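Local coordinates for protein pertussis toxin-like subunit ArtA (PDB 4Z9D) that probably transfers ADP-ribose from NAD to trimeric G proteins, as the enzymatic subunit of a pertussis-like AB5 toxin from pathogenic Escherichia coli, at residues R24-N29 with S40-S45; N31-L36 with I103-F108; Q66-S71 with G75-Y80. The protein carries 2 engineered substitutions. All coordinates share one frame; numbering follows the deposited sequence.

Interaction 1: residues R24-N29 with S40-S45; sequences RSHGFN and SCAAGS. With NAD (nicotinamide-adenine-dinucleotide), chain F.
H26 and A42 meet across this contact by gripping the same oxygen, O2A of the NAD pyrophosphate. From CB, with CG beside the backbone N (chi1 -69°), the H26 side chain heads for the loop 40-45. CD2 passes 4.1 Å from C41 CA. N7A of the adenine lies over one face of the imidazole, toward its rim, nearest CE1 and NE2 (3.5 Å from each). At the tip, NE2 donates to NAD O2A at 2.7 Å, almost straight at 169° and at the edge of the ring. Histidine suits the place because one flat group supplies both a face for the base and an N-H for the phosphate. The backbone N of A42 gives O2A a second bond of 2.9 Å, at the start of a type I turn running from C41 to G44; the methyl of A42 lies against the same oxygen, CB 3.2 Å from NAD O2A, consistent with a small residue here. Farther from the nucleotide, one water joins N29 O to S40 OG, while N29 ND2 turns to Q34 OE1 in helix 32-37. R24 O receives a weak bond from the adenine amino N6A. Two loops meeting at a phosphate oxygen form part of the adenosine-diphosphate side of an NAD pocket in the pertussis toxin S1 family of ADP-ribosyltransferases.

Interaction 2: residues N31-L36 with I103-F108; sequences NLQQHL and ITFSGF. With NAD (nicotinamide-adenine-dinucleotide), chain F.
Next to the nicotinamide-ribose part of the NAD pocket, helix 32-37 meets the segment that leads into helix 107-112, and the contact is an amide laid on an aromatic ring. Q33 reaches toward F105 with CG anti to its own backbone N (chi1 -162°) and the rest of the chain extended, which carries the amide over one face of the phenyl ring. The two planes are only 14° apart, and Q33 CD lies 3.6 Å from F105 CE1. The side chains run past each other in opposite directions, and the amide is displaced toward the rim of the ring. Glutamine fits because its long chain ends in a flat group that can lie on the ring.

At its N-terminal end the short helix is capped by N31: OD1 of N31 accepts from Q34 N at 3.0 Å, with an N-H...O angle of 169°. Asparagine, short and with a carbonyl at its end, is well suited to that position. The helix then presents backbone oxygens to the nicotinamide ribose, L36 O lying 3.1 Å from NAD O3D.

F105 also packs on V95, L98 and T99 of helix 92-100, while L32 and H35 pack on strand 50-54. Helix 32-37 therefore touches both strand 50-54 and segment 103-108, and F105 joins the latter to helix 92-100.

Interaction 3: residues Q66-S71 with G75-Y80; sequences QYYSSS and GRLYRY. With NAD (nicotinamide-adenine-dinucleotide), chain F.
O2N of the NAD pyrophosphate accepts a 2.7 Å hydrogen bond from Y67 OH, so the last turn of helix 57-68 takes part in binding the dinucleotide. The motif is a helix followed, after a short loop, by strand 77-83 of the antiparallel sheet in the ADP-ribosyltransferase fold. Y67 and its neighbour Y68 diverge: the hydroxyl of Y67 goes to NAD, whereas Y68 turns to the strand. A tyrosine suits both places, its ring giving apolar surface and its hydroxyl a polar end far from the backbone.

L77 fills the angle between them. With CG beside the backbone N (chi1 -67°) and CD1 extended beyond it, anti to CA, the CD1 methyl reaches the helix. There it sits over the centre of the Y68 ring, 3.8 Å from the centroid and 9° off the ring normal, a CH-pi contact. The same methyl is 3.8 Å from Y67 CB and near the edge of the Y67 ring. Leucine serves well because its CD1 methyl alone reaches both tyrosines.

The strongest partner of the Y68 hydroxyl is L136 O on strand 130-139, and the ring also stacks with Y138 there. At the helix end, Y67 O takes bonds from S70 N and from S70 OG, the latter at 2.8 Å. Toward the strand, L77 N adds a weak bond of 3.5 Å to Y68 OH, bent to 140°.

From the N terminus, segment 24-29 begins at the end of strand 23-24; the chain then passes along helix 32-37 and returns at 40-45, where interaction 1 closes a short loop around that helix. Interaction 2 starts on this helix and closes much later, at 103-108, so the two cross. They also touch, C41 SG packing 3.5 Å from H35 ND1. Interaction 3 falls wholly within the long span between 36 and 103, closing a tight connection from helix 57-68 to strand 77-83, with its centre about 24 Å from that of interaction 2. All three border the same NAD, which links the two loops, the short helix and the end of helix 57-68, itself tied to strand 77-83.

Interaction 1: residues R24-N29 with S40-S45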
loop_
_atom_site.group_PDB
_atom_site.type_symbol
_atom_site.label_atom_id
_atom_site.label_comp_id
_atom_site.label_asym_id
_atom_site.label_seq_id
_atom_site.Cartn_x
_atom_site.Cartn_y
_atom_site.Cartn_z
ATOM N N ARG A 24 2.282 10.173 2.520
ATOM C CA ARG A 24 1.494 10.568 3.684
ATOM C C ARG A 24 0.036 10.162 3.484
ATOM O O ARG A 24 -0.495 10.249 2.373
ATOM C CB ARG A 24 1.612 12.082 3.943
ATOM C CG ARG A 24 0.756 12.577 5.112
ATOM C CD ARG A 24 1.225 13.936 5.668
ATOM N NE ARG A 24 2.587 13.902 6.201
ATOM C CZ ARG A 24 2.930 13.471 7.416
ATOM N NH1 ARG A 24 4.203 13.500 7.781
ATOM N NH2 ARG A 24 2.022 12.996 8.261
ATOM N N SER A 25 -0.616 9.711 4.554
ATOM C CA SER A 25 -2.001 9.259 4.450
ATOM C C SER A 25 -2.914 10.441 4.159
ATOM O O SER A 25 -2.515 11.591 4.332
ATOM C CB SER A 25 -2.461 8.584 5.739
ATOM O OG SER A 25 -2.365 9.482 6.835
ATOM N N HIS A 26 -4.134 10.152 3.719
ATOM C CA HIS A 26 -5.130 11.202 3.487
ATOM C C HIS A 26 -5.516 11.916 4.781
ATOM O O HIS A 26 -5.676 13.141 4.816
ATOM C CB HIS A 26 -6.394 10.621 2.851
ATOM C CG HIS A 26 -6.204 10.150 1.448
ATOM N ND1 HIS A 26 -6.137 11.016 0.376
ATOM C CD2 HIS A 26 -6.098 8.900 0.932
ATOM C CE1 HIS A 26 -5.977 10.319 -0.735
ATOM N NE2 HIS A 26 -5.952 9.038 -0.429
ATOM N N GLY A 27 -5.673 11.148 5.850
ATOM C CA GLY A 27 -6.114 11.726 7.103
ATOM C C GLY A 27 -5.771 10.898 8.312
ATOM O O GLY A 27 -4.680 10.333 8.390
ATOM N N PHE A 28 -6.713 10.813 9.252
ATOM C CA PHE A 28 -6.445 10.141 10.527
ATOM C C PHE A 28 -7.522 9.128 10.888
ATOM O O PHE A 28 -7.584 8.667 12.021
ATOM C CB PHE A 28 -6.319 11.185 11.646
ATOM C CG PHE A 28 -5.191 12.149 11.434
ATOM C CD1 PHE A 28 -3.905 11.840 11.852
ATOM C CD2 PHE A 28 -5.411 13.354 10.784
ATOM C CE1 PHE A 28 -2.859 12.727 11.642
ATOM C CE2 PHE A 28 -4.380 14.244 10.566
ATOM C CZ PHE A 28 -3.102 13.939 10.993
ATOM N N ASN A 29 -8.364 8.779 9.918
ATOM C CA ASN A 29 -9.454 7.817 10.111
ATOM C C ASN A 29 -8.954 6.382 10.203
ATOM O O ASN A 29 -8.587 5.785 9.186
ATOM C CB ASN A 29 -10.467 7.942 8.952
ATOM C CG ASN A 29 -11.613 6.932 9.033
ATOM O OD1 ASN A 29 -11.705 6.126 9.963
ATOM N ND2 ASN A 29 -12.495 6.974 8.033
ATOM N N SER A 40 -12.419 5.066 2.245
ATOM C CA SER A 40 -11.821 6.221 2.894
ATOM C C SER A 40 -10.605 6.703 2.114
ATOM O O SER A 40 -9.876 7.589 2.565
ATOM C CB SER A 40 -11.427 5.890 4.336
ATOM O OG SER A 40 -10.528 4.795 4.372
ATOM N N CYS A 41 -10.404 6.130 0.931
ATOM C CA CYS A 41 -9.257 6.479 0.104
ATOM C C CYS A 41 -9.676 7.469 -0.973
ATOM O O CYS A 41 -10.731 8.104 -0.860
ATOM C CB CYS A 41 -8.635 5.227 -0.509
ATOM S SG CYS A 41 -7.864 4.163 0.741
ATOM N N ALA A 42 -8.864 7.588 -2.020
ATOM C CA ALA A 42 -9.038 8.658 -3.002
ATOM C C ALA A 42 -10.430 8.682 -3.640
ATOM O O ALA A 42 -10.964 9.750 -3.928
ATOM C CB ALA A 42 -7.979 8.542 -4.081
ATOM N N ALA A 43 -11.035 7.518 -3.827
ATOM C CA ALA A 43 -12.350 7.475 -4.458
ATOM C C ALA A 43 -13.482 7.640 -3.451
ATOM O O ALA A 43 -14.655 7.584 -3.820
ATOM C CB ALA A 43 -12.519 6.175 -5.210
ATOM N N GLY A 44 -13.136 7.842 -2.184
ATOM C CA GLY A 44 -14.135 7.905 -1.129
ATOM C C GLY A 44 -14.046 9.148 -0.262
ATOM O O GLY A 44 -13.960 10.258 -0.782
ATOM N N SER A 45 -14.051 8.965 1.058
ATOM C CA SER A 45 -14.021 10.098 1.990
ATOM C C SER A 45 -12.647 10.754 2.098
ATOM O O SER A 45 -12.514 11.816 2.696
ATOM C CB SER A 45 -14.496 9.662 3.378
ATOM O OG SER A 45 -13.675 8.639 3.909
HETATM P PA NAD F . -4.851 6.074 -2.331
HETATM O O1A NAD F . -3.841 5.946 -1.249
HETATM O O2A NAD F . -5.993 7.007 -2.160
HETATM O O5B NAD F . -4.035 6.425 -3.698
HETATM C C5B NAD F . -4.659 6.719 -4.959
HETATM C C4B NAD F . -4.019 8.014 -5.503
HETATM O O4B NAD F . -4.384 9.152 -4.664
HETATM C C3B NAD F . -2.529 7.932 -5.367
HETATM O O3B NAD F . -2.016 7.128 -6.473
HETATM C C2B NAD F . -2.189 9.384 -5.548
HETATM O O2B NAD F . -2.550 9.754 -6.868
HETATM C C1B NAD F . -3.218 10.026 -4.605
HETATM N N9A NAD F . -2.908 10.094 -3.132
HETATM C C8A NAD F . -2.854 9.179 -2.166
HETATM N N7A NAD F . -2.572 9.806 -1.021
HETATM C C5A NAD F . -2.472 11.115 -1.270
HETATM C C6A NAD F . -2.211 12.173 -0.481
HETATM N N6A NAD F . -2.006 11.922 0.810
HETATM N N1A NAD F . -2.151 13.427 -0.959
HETATM C C2A NAD F . -2.378 13.628 -2.319
HETATM N N3A NAD F . -2.645 12.512 -3.124
HETATM C C4A NAD F . -2.688 11.284 -2.579
HETATM O O3 NAD F . -5.459 4.650 -2.646
HETATM P PN NAD F . -4.556 3.310 -2.833
HETATM O O1N NAD F . -3.390 3.328 -1.907
HETATM O O2N NAD F . -4.367 3.061 -4.278
HETATM O O5D NAD F . -5.590 2.258 -2.236
HETATM C C5D NAD F . -6.923 2.125 -2.747
HETATM C C4D NAD F . -7.427 0.700 -2.495
HETATM O O4D NAD F . -6.378 -0.170 -3.044
HETATM C C3D NAD F . -7.530 0.388 -0.991
HETATM O O3D NAD F . -8.513 -0.625 -0.749
HETATM C C2D NAD F . -6.152 -0.203 -0.764
HETATM O O2D NAD F . -6.113 -0.992 0.446
HETATM C C1D NAD F . -5.951 -1.067 -2.003
HETATM N N1N NAD F . -4.495 -1.426 -2.138
HETATM C C2N NAD F . -3.604 -0.561 -2.821
HETATM C C3N NAD F . -2.240 -0.836 -2.932
HETATM C C7N NAD F . -1.368 0.024 -3.627
HETATM O O7N NAD F . -0.141 -0.442 -3.933
HETATM N N7N NAD F . -1.813 1.229 -3.993
HETATM C C4N NAD F . -1.752 -2.000 -2.344
HETATM C C5N NAD F . -2.615 -2.866 -1.672
HETATM C C6N NAD F . -3.973 -2.591 -1.551
HETATM O O HOH W 1 -10.032 4.365 7.140
#

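Interaction 2: residues N31-L36 with I103-F108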
loop_
_atom_site.group_PDB
_atom_site.type_symbol
_atom_site.label_atom_id
_atom_site.label_comp_id
_atom_site.label_asym_id
_atom_site.label_seq_id
_atom_site.Cartn_x
_atom_site.Cartn_y
_atom_site.Cartn_z
ATOM N N ASN A 31 -10.609 3.575 10.733
ATOM C CA ASN A 31 -11.566 2.510 10.431
ATOM C C ASN A 31 -10.959 1.614 9.369
ATOM O O ASN A 31 -10.974 1.962 8.181
ATOM C CB ASN A 31 -12.908 3.085 9.952
ATOM C CG ASN A 31 -13.982 2.010 9.765
ATOM O OD1 ASN A 31 -13.711 0.916 9.267
ATOM N ND2 ASN A 31 -15.205 2.318 10.186
ATOM N N LEU A 32 -10.411 0.477 9.796
ATOM C CA LEU A 32 -9.668 -0.394 8.886
ATOM C C LEU A 32 -10.556 -0.990 7.793
ATOM O O LEU A 32 -10.143 -1.085 6.645
ATOM C CB LEU A 32 -8.967 -1.522 9.668
ATOM C CG LEU A 32 -8.018 -2.450 8.893
ATOM C CD1 LEU A 32 -6.843 -1.681 8.317
ATOM C CD2 LEU A 32 -7.513 -3.580 9.778
ATOM N N GLN A 33 -11.777 -1.391 8.135
ATOM C CA GLN A 33 -12.651 -1.982 7.123
ATOM C C GLN A 33 -12.977 -0.986 6.012
ATOM O O GLN A 33 -13.038 -1.347 4.843
ATOM C CB GLN A 33 -13.930 -2.524 7.747
ATOM C CG GLN A 33 -14.631 -3.501 6.811
ATOM C CD GLN A 33 -15.535 -4.472 7.539
ATOM O OE1 GLN A 33 -16.300 -5.222 6.919
ATOM N NE2 GLN A 33 -15.461 -4.461 8.860
ATOM N N GLN A 34 -13.214 0.261 6.405
ATOM C CA GLN A 34 -13.411 1.371 5.482
ATOM C C GLN A 34 -12.226 1.514 4.534
ATOM O O GLN A 34 -12.382 1.649 3.321
ATOM C CB GLN A 34 -13.588 2.663 6.282
ATOM C CG GLN A 34 -14.609 3.626 5.771
ATOM C CD GLN A 34 -15.063 4.555 6.876
ATOM O OE1 GLN A 34 -14.450 5.590 7.113
ATOM N NE2 GLN A 34 -16.130 4.174 7.575
ATOM N N HIS A 35 -11.026 1.498 5.095
ATOM C CA HIS A 35 -9.832 1.605 4.273
ATOM C C HIS A 35 -9.715 0.442 3.279
ATOM O O HIS A 35 -9.472 0.646 2.086
ATOM C CB HIS A 35 -8.591 1.664 5.152
ATOM C CG HIS A 35 -7.322 1.560 4.376
ATOM N ND1 HIS A 35 -6.768 2.632 3.704
ATOM C CD2 HIS A 35 -6.518 0.499 4.124
ATOM C CE1 HIS A 35 -5.668 2.236 3.083
ATOM N NE2 HIS A 35 -5.487 0.953 3.334
ATOM N N LEU A 36 -9.890 -0.777 3.779
ATOM C CA LEU A 36 -9.694 -1.966 2.967
ATOM C C LEU A 36 -10.701 -2.036 1.811
ATOM O O LEU A 36 -10.398 -2.595 0.749
ATOM C CB LEU A 36 -9.777 -3.225 3.830
ATOM C CG LEU A 36 -8.682 -3.420 4.890
ATOM C CD1 LEU A 36 -8.978 -4.653 5.719
ATOM C CD2 LEU A 36 -7.316 -3.541 4.243
ATOM N N ILE A 103 -17.101 -7.074 14.968
ATOM C CA ILE A 103 -17.173 -6.549 13.613
ATOM C C ILE A 103 -17.254 -7.732 12.629
ATOM O O ILE A 103 -16.557 -8.740 12.784
ATOM C CB ILE A 103 -15.960 -5.645 13.296
ATOM C CG1 ILE A 103 -15.898 -4.479 14.282
ATOM C CG2 ILE A 103 -16.006 -5.158 11.863
ATOM C CD1 ILE A 103 -17.129 -3.608 14.254
ATOM N N THR A 104 -18.113 -7.614 11.624
ATOM C CA THR A 104 -18.308 -8.707 10.677
ATOM C C THR A 104 -17.655 -8.419 9.339
ATOM O O THR A 104 -17.882 -7.374 8.733
ATOM C CB THR A 104 -19.798 -8.997 10.429
ATOM O OG1 THR A 104 -20.499 -7.766 10.220
ATOM C CG2 THR A 104 -20.402 -9.755 11.604
ATOM N N PHE A 105 -16.818 -9.346 8.896
ATOM C CA PHE A 105 -16.274 -9.287 7.554
ATOM C C PHE A 105 -17.036 -10.280 6.690
ATOM O O PHE A 105 -17.186 -11.438 7.063
ATOM C CB PHE A 105 -14.776 -9.585 7.569
ATOM C CG PHE A 105 -13.973 -8.560 8.325
ATOM C CD1 PHE A 105 -13.415 -7.478 7.670
ATOM C CD2 PHE A 105 -13.801 -8.672 9.700
ATOM C CE1 PHE A 105 -12.685 -6.528 8.366
ATOM C CE2 PHE A 105 -13.076 -7.734 10.399
ATOM C CZ PHE A 105 -12.518 -6.656 9.734
ATOM N N SER A 106 -17.523 -9.819 5.546
ATOM C CA SER A 106 -18.323 -10.665 4.670
ATOM C C SER A 106 -17.496 -11.772 4.045
ATOM O O SER A 106 -16.263 -11.715 4.047
ATOM C CB SER A 106 -18.957 -9.823 3.580
ATOM O OG SER A 106 -17.963 -9.414 2.665
ATOM N N GLY A 107 -18.173 -12.767 3.477
ATOM C CA GLY A 107 -17.485 -13.822 2.761
ATOM C C GLY A 107 -16.631 -13.238 1.654
ATOM O O GLY A 107 -15.531 -13.730 1.384
ATOM N N PHE A 108 -17.133 -12.181 1.018
ATOM C CA PHE A 108 -16.425 -11.572 -0.099
ATOM C C PHE A 108 -15.156 -10.870 0.373
ATOM O O PHE A 108 -14.116 -10.942 -0.284
ATOM C CB PHE A 108 -17.316 -10.590 -0.849
ATOM C CG PHE A 108 -16.617 -9.903 -1.992
ATOM C CD1 PHE A 108 -16.197 -8.587 -1.871
ATOM C CD2 PHE A 108 -16.347 -10.581 -3.171
ATOM C CE1 PHE A 108 -15.540 -7.950 -2.906
ATOM C CE2 PHE A 108 -15.697 -9.949 -4.221
ATOM C CZ PHE A 108 -15.289 -8.634 -4.087
HETATM P PA NAD F . -4.851 6.074 -2.331
HETATM O O1A NAD F . -3.841 5.946 -1.249
HETATM O O2A NAD F . -5.993 7.007 -2.160
HETATM O O5B NAD F . -4.035 6.425 -3.698
HETATM C C5B NAD F . -4.659 6.719 -4.959
HETATM C C4B NAD F . -4.019 8.014 -5.503
HETATM O O4B NAD F . -4.384 9.152 -4.664
HETATM C C3B NAD F . -2.529 7.932 -5.367
HETATM O O3B NAD F . -2.016 7.128 -6.473
HETATM C C2B NAD F . -2.189 9.384 -5.548
HETATM O O2B NAD F . -2.550 9.754 -6.868
HETATM C C1B NAD F . -3.218 10.026 -4.605
HETATM N N9A NAD F . -2.908 10.094 -3.132
HETATM C C8A NAD F . -2.854 9.179 -2.166
HETATM N N7A NAD F . -2.572 9.806 -1.021
HETATM C C5A NAD F . -2.472 11.115 -1.270
HETATM C C6A NAD F . -2.211 12.173 -0.481
HETATM N N6A NAD F . -2.006 11.922 0.810
HETATM N N1A NAD F . -2.151 13.427 -0.959
HETATM C C2A NAD F . -2.378 13.628 -2.319
HETATM N N3A NAD F . -2.645 12.512 -3.124
HETATM C C4A NAD F . -2.688 11.284 -2.579
HETATM O O3 NAD F . -5.459 4.650 -2.646
HETATM P PN NAD F . -4.556 3.310 -2.833
HETATM O O1N NAD F . -3.390 3.328 -1.907
HETATM O O2N NAD F . -4.367 3.061 -4.278
HETATM O O5D NAD F . -5.590 2.258 -2.236
HETATM C C5D NAD F . -6.923 2.125 -2.747
HETATM C C4D NAD F . -7.427 0.700 -2.495
HETATM O O4D NAD F . -6.378 -0.170 -3.044
HETATM C C3D NAD F . -7.530 0.388 -0.991
HETATM O O3D NAD F . -8.513 -0.625 -0.749
HETATM C C2D NAD F . -6.152 -0.203 -0.764
HETATM O O2D NAD F . -6.113 -0.992 0.446
HETATM C C1D NAD F . -5.951 -1.067 -2.003
HETATM N N1N NAD F . -4.495 -1.426 -2.138
HETATM C C2N NAD F . -3.604 -0.561 -2.821
HETATM C C3N NAD F . -2.240 -0.836 -2.932
HETATM C C7N NAD F . -1.368 0.024 -3.627
HETATM O O7N NAD F . -0.141 -0.442 -3.933
HETATM N N7N NAD F . -1.813 1.229 -3.993
HETATM C C4N NAD F . -1.752 -2.000 -2.344
HETATM C C5N NAD F . -2.615 -2.866 -1.672
HETATM C C6N NAD F . -3.973 -2.591 -1.551
#

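Interaction 3: residues Q66-S71 with G75-Y80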
loop_
_atom_site.group_PDB
_atom_site.type_symbol
_atom_site.label_atom_id
_atom_site.label_comp_id
_atom_site.label_asym_id
_atom_site.label_seq_id
_atom_site.Cartn_x
_atom_site.Cartn_y
_atom_site.Cartn_z
ATOM N N GLN A 66 -5.892 -2.326 -12.854
ATOM C CA GLN A 66 -7.178 -1.830 -12.388
ATOM C C GLN A 66 -7.257 -0.313 -12.558
ATOM O O GLN A 66 -8.247 0.215 -13.071
ATOM C CB GLN A 66 -7.383 -2.229 -10.922
ATOM C CG GLN A 66 -8.689 -1.773 -10.297
ATOM C CD GLN A 66 -8.671 -1.868 -8.776
ATOM O OE1 GLN A 66 -7.760 -2.458 -8.186
ATOM N NE2 GLN A 66 -9.673 -1.274 -8.134
ATOM N N TYR A 67 -6.194 0.379 -12.162
ATOM C CA TYR A 67 -6.154 1.829 -12.262
ATOM C C TYR A 67 -6.035 2.299 -13.709
ATOM O O TYR A 67 -6.751 3.202 -14.127
ATOM C CB TYR A 67 -5.001 2.380 -11.427
ATOM C CG TYR A 67 -5.170 2.122 -9.942
ATOM C CD1 TYR A 67 -6.393 1.721 -9.423
ATOM C CD2 TYR A 67 -4.105 2.249 -9.072
ATOM C CE1 TYR A 67 -6.556 1.473 -8.078
ATOM C CE2 TYR A 67 -4.256 2.007 -7.719
ATOM C CZ TYR A 67 -5.484 1.617 -7.228
ATOM O OH TYR A 67 -5.651 1.369 -5.880
ATOM N N TYR A 68 -5.138 1.672 -14.467
ATOM C CA TYR A 68 -4.912 2.016 -15.876
ATOM C C TYR A 68 -6.160 1.889 -16.738
ATOM O O TYR A 68 -6.372 2.661 -17.669
ATOM C CB TYR A 68 -3.825 1.114 -16.455
ATOM C CG TYR A 68 -2.411 1.625 -16.335
ATOM C CD1 TYR A 68 -1.391 0.783 -15.900
ATOM C CD2 TYR A 68 -2.085 2.924 -16.685
ATOM C CE1 TYR A 68 -0.091 1.233 -15.793
ATOM C CE2 TYR A 68 -0.786 3.385 -16.584
ATOM C CZ TYR A 68 0.208 2.530 -16.142
ATOM O OH TYR A 68 1.507 2.978 -16.043
ATOM N N SER A 69 -6.990 0.909 -16.429
ATOM C CA SER A 69 -8.124 0.615 -17.283
ATOM C C SER A 69 -9.393 1.323 -16.817
ATOM O O SER A 69 -10.456 1.123 -17.384
ATOM C CB SER A 69 -8.346 -0.901 -17.364
ATOM O OG SER A 69 -8.778 -1.424 -16.126
ATOM N N SER A 70 -9.288 2.125 -15.762
ATOM C CA SER A 70 -10.458 2.834 -15.261
ATOM C C SER A 70 -10.685 4.110 -16.078
ATOM O O SER A 70 -9.731 4.753 -16.519
ATOM C CB SER A 70 -10.307 3.153 -13.772
ATOM O OG SER A 70 -9.317 4.129 -13.549
ATOM N N SER A 71 -11.951 4.458 -16.289
ATOM C CA SER A 71 -12.314 5.568 -17.171
ATOM C C SER A 71 -11.892 6.888 -16.564
ATOM O O SER A 71 -12.023 7.098 -15.359
ATOM C CB SER A 71 -13.814 5.579 -17.456
ATOM O OG SER A 71 -14.535 5.103 -16.338
ATOM N N GLY A 75 -2.258 9.595 -17.251
ATOM C CA GLY A 75 -1.018 9.803 -16.531
ATOM C C GLY A 75 -0.301 8.498 -16.284
ATOM O O GLY A 75 -0.611 7.493 -16.912
ATOM N N ARG A 76 0.644 8.501 -15.353
ATOM C CA ARG A 76 1.505 7.341 -15.194
ATOM C C ARG A 76 1.394 6.744 -13.810
ATOM O O ARG A 76 0.916 7.391 -12.889
ATOM C CB ARG A 76 2.957 7.727 -15.460
ATOM C CG ARG A 76 3.134 8.599 -16.684
ATOM C CD ARG A 76 4.525 9.164 -16.757
ATOM N NE ARG A 76 5.311 8.540 -17.816
ATOM C CZ ARG A 76 5.339 8.965 -19.077
ATOM N NH1 ARG A 76 4.621 10.025 -19.441
ATOM N NH2 ARG A 76 6.083 8.331 -19.976
ATOM N N LEU A 77 1.844 5.502 -13.687
ATOM C CA LEU A 77 1.883 4.810 -12.418
ATOM C C LEU A 77 3.299 4.322 -12.203
ATOM O O LEU A 77 4.006 3.990 -13.155
ATOM C CB LEU A 77 0.908 3.637 -12.389
ATOM C CG LEU A 77 -0.566 3.988 -12.426
ATOM C CD1 LEU A 77 -1.389 2.712 -12.530
ATOM C CD2 LEU A 77 -0.906 4.756 -11.168
ATOM N N TYR A 78 3.711 4.296 -10.945
ATOM C CA TYR A 78 5.027 3.819 -10.560
ATOM C C TYR A 78 4.853 2.728 -9.516
ATOM O O TYR A 78 3.922 2.778 -8.712
ATOM C CB TYR A 78 5.883 4.957 -9.991
ATOM C CG TYR A 78 6.078 6.127 -10.937
ATOM C CD1 TYR A 78 7.241 6.265 -11.670
ATOM C CD2 TYR A 78 5.097 7.107 -11.069
ATOM C CE1 TYR A 78 7.431 7.336 -12.513
ATOM C CE2 TYR A 78 5.275 8.185 -11.918
ATOM C CZ TYR A 78 6.445 8.293 -12.640
ATOM O OH TYR A 78 6.636 9.362 -13.491
ATOM N N ARG A 79 5.734 1.737 -9.536
ATOM C CA ARG A 79 5.811 0.777 -8.446
ATOM C C ARG A 79 6.995 1.154 -7.572
ATOM O O ARG A 79 8.127 1.165 -8.047
ATOM C CB ARG A 79 5.973 -0.655 -8.975
ATOM C CG ARG A 79 5.944 -1.724 -7.890
ATOM C CD ARG A 79 6.211 -3.105 -8.437
ATOM N NE ARG A 79 7.576 -3.251 -8.943
ATOM C CZ ARG A 79 7.899 -3.439 -10.219
ATOM N NH1 ARG A 79 6.957 -3.530 -11.140
ATOM N NH2 ARG A 79 9.171 -3.564 -10.565
ATOM N N TYR A 80 6.734 1.483 -6.315
ATOM C CA TYR A 80 7.797 1.795 -5.369
ATOM C C TYR A 80 8.129 0.585 -4.513
ATOM O O TYR A 80 7.228 -0.123 -4.056
ATOM C CB TYR A 80 7.387 2.972 -4.475
ATOM C CG TYR A 80 7.322 4.286 -5.196
ATOM C CD1 TYR A 80 8.444 5.112 -5.263
ATOM C CD2 TYR A 80 6.152 4.704 -5.816
ATOM C CE1 TYR A 80 8.393 6.319 -5.923
ATOM C CE2 TYR A 80 6.097 5.900 -6.496
ATOM C CZ TYR A 80 7.219 6.708 -6.540
ATOM O OH TYR A 80 7.167 7.912 -7.204
HETATM P PA NAD F . -4.851 6.074 -2.331
HETATM O O1A NAD F . -3.841 5.946 -1.249
HETATM O O2A NAD F . -5.993 7.007 -2.160
HETATM O O5B NAD F . -4.035 6.425 -3.698
HETATM C C5B NAD F . -4.659 6.719 -4.959
HETATM C C4B NAD F . -4.019 8.014 -5.503
HETATM O O4B NAD F . -4.384 9.152 -4.664
HETATM C C3B NAD F . -2.529 7.932 -5.367
HETATM O O3B NAD F . -2.016 7.128 -6.473
HETATM C C2B NAD F . -2.189 9.384 -5.548
HETATM O O2B NAD F . -2.550 9.754 -6.868
HETATM C C1B NAD F . -3.218 10.026 -4.605
HETATM N N9A NAD F . -2.908 10.094 -3.132
HETATM C C8A NAD F . -2.854 9.179 -2.166
HETATM N N7A NAD F . -2.572 9.806 -1.021
HETATM C C5A NAD F . -2.472 11.115 -1.270
HETATM C C6A NAD F . -2.211 12.173 -0.481
HETATM N N6A NAD F . -2.006 11.922 0.810
HETATM N N1A NAD F . -2.151 13.427 -0.959
HETATM C C2A NAD F . -2.378 13.628 -2.319
HETATM N N3A NAD F . -2.645 12.512 -3.124
HETATM C C4A NAD F . -2.688 11.284 -2.579
HETATM O O3 NAD F . -5.459 4.650 -2.646
HETATM P PN NAD F . -4.556 3.310 -2.833
HETATM O O1N NAD F . -3.390 3.328 -1.907
HETATM O O2N NAD F . -4.367 3.061 -4.278
HETATM O O5D NAD F . -5.590 2.258 -2.236
HETATM C C5D NAD F . -6.923 2.125 -2.747
HETATM C C4D NAD F . -7.427 0.700 -2.495
HETATM O O4D NAD F . -6.378 -0.170 -3.044
HETATM C C3D NAD F . -7.530 0.388 -0.991
HETATM O O3D NAD F . -8.513 -0.625 -0.749
HETATM C C2D NAD F . -6.152 -0.203 -0.764
HETATM O O2D NAD F . -6.113 -0.992 0.446
HETATM C C1D NAD F . -5.951 -1.067 -2.003
HETATM N N1N NAD F . -4.495 -1.426 -2.138
HETATM C C2N NAD F . -3.604 -0.561 -2.821
HETATM C C3N NAD F . -2.240 -0.836 -2.932
HETATM C C7N NAD F . -1.368 0.024 -3.627
HETATM O O7N NAD F . -0.141 -0.442 -3.933
HETATM N N7N NAD F . -1.813 1.229 -3.993
HETATM C C4N NAD F . -1.752 -2.000 -2.344
HETATM C C5N NAD F . -2.615 -2.866 -1.672
HETATM C C6N NAD F . -3.973 -2.591 -1.551
#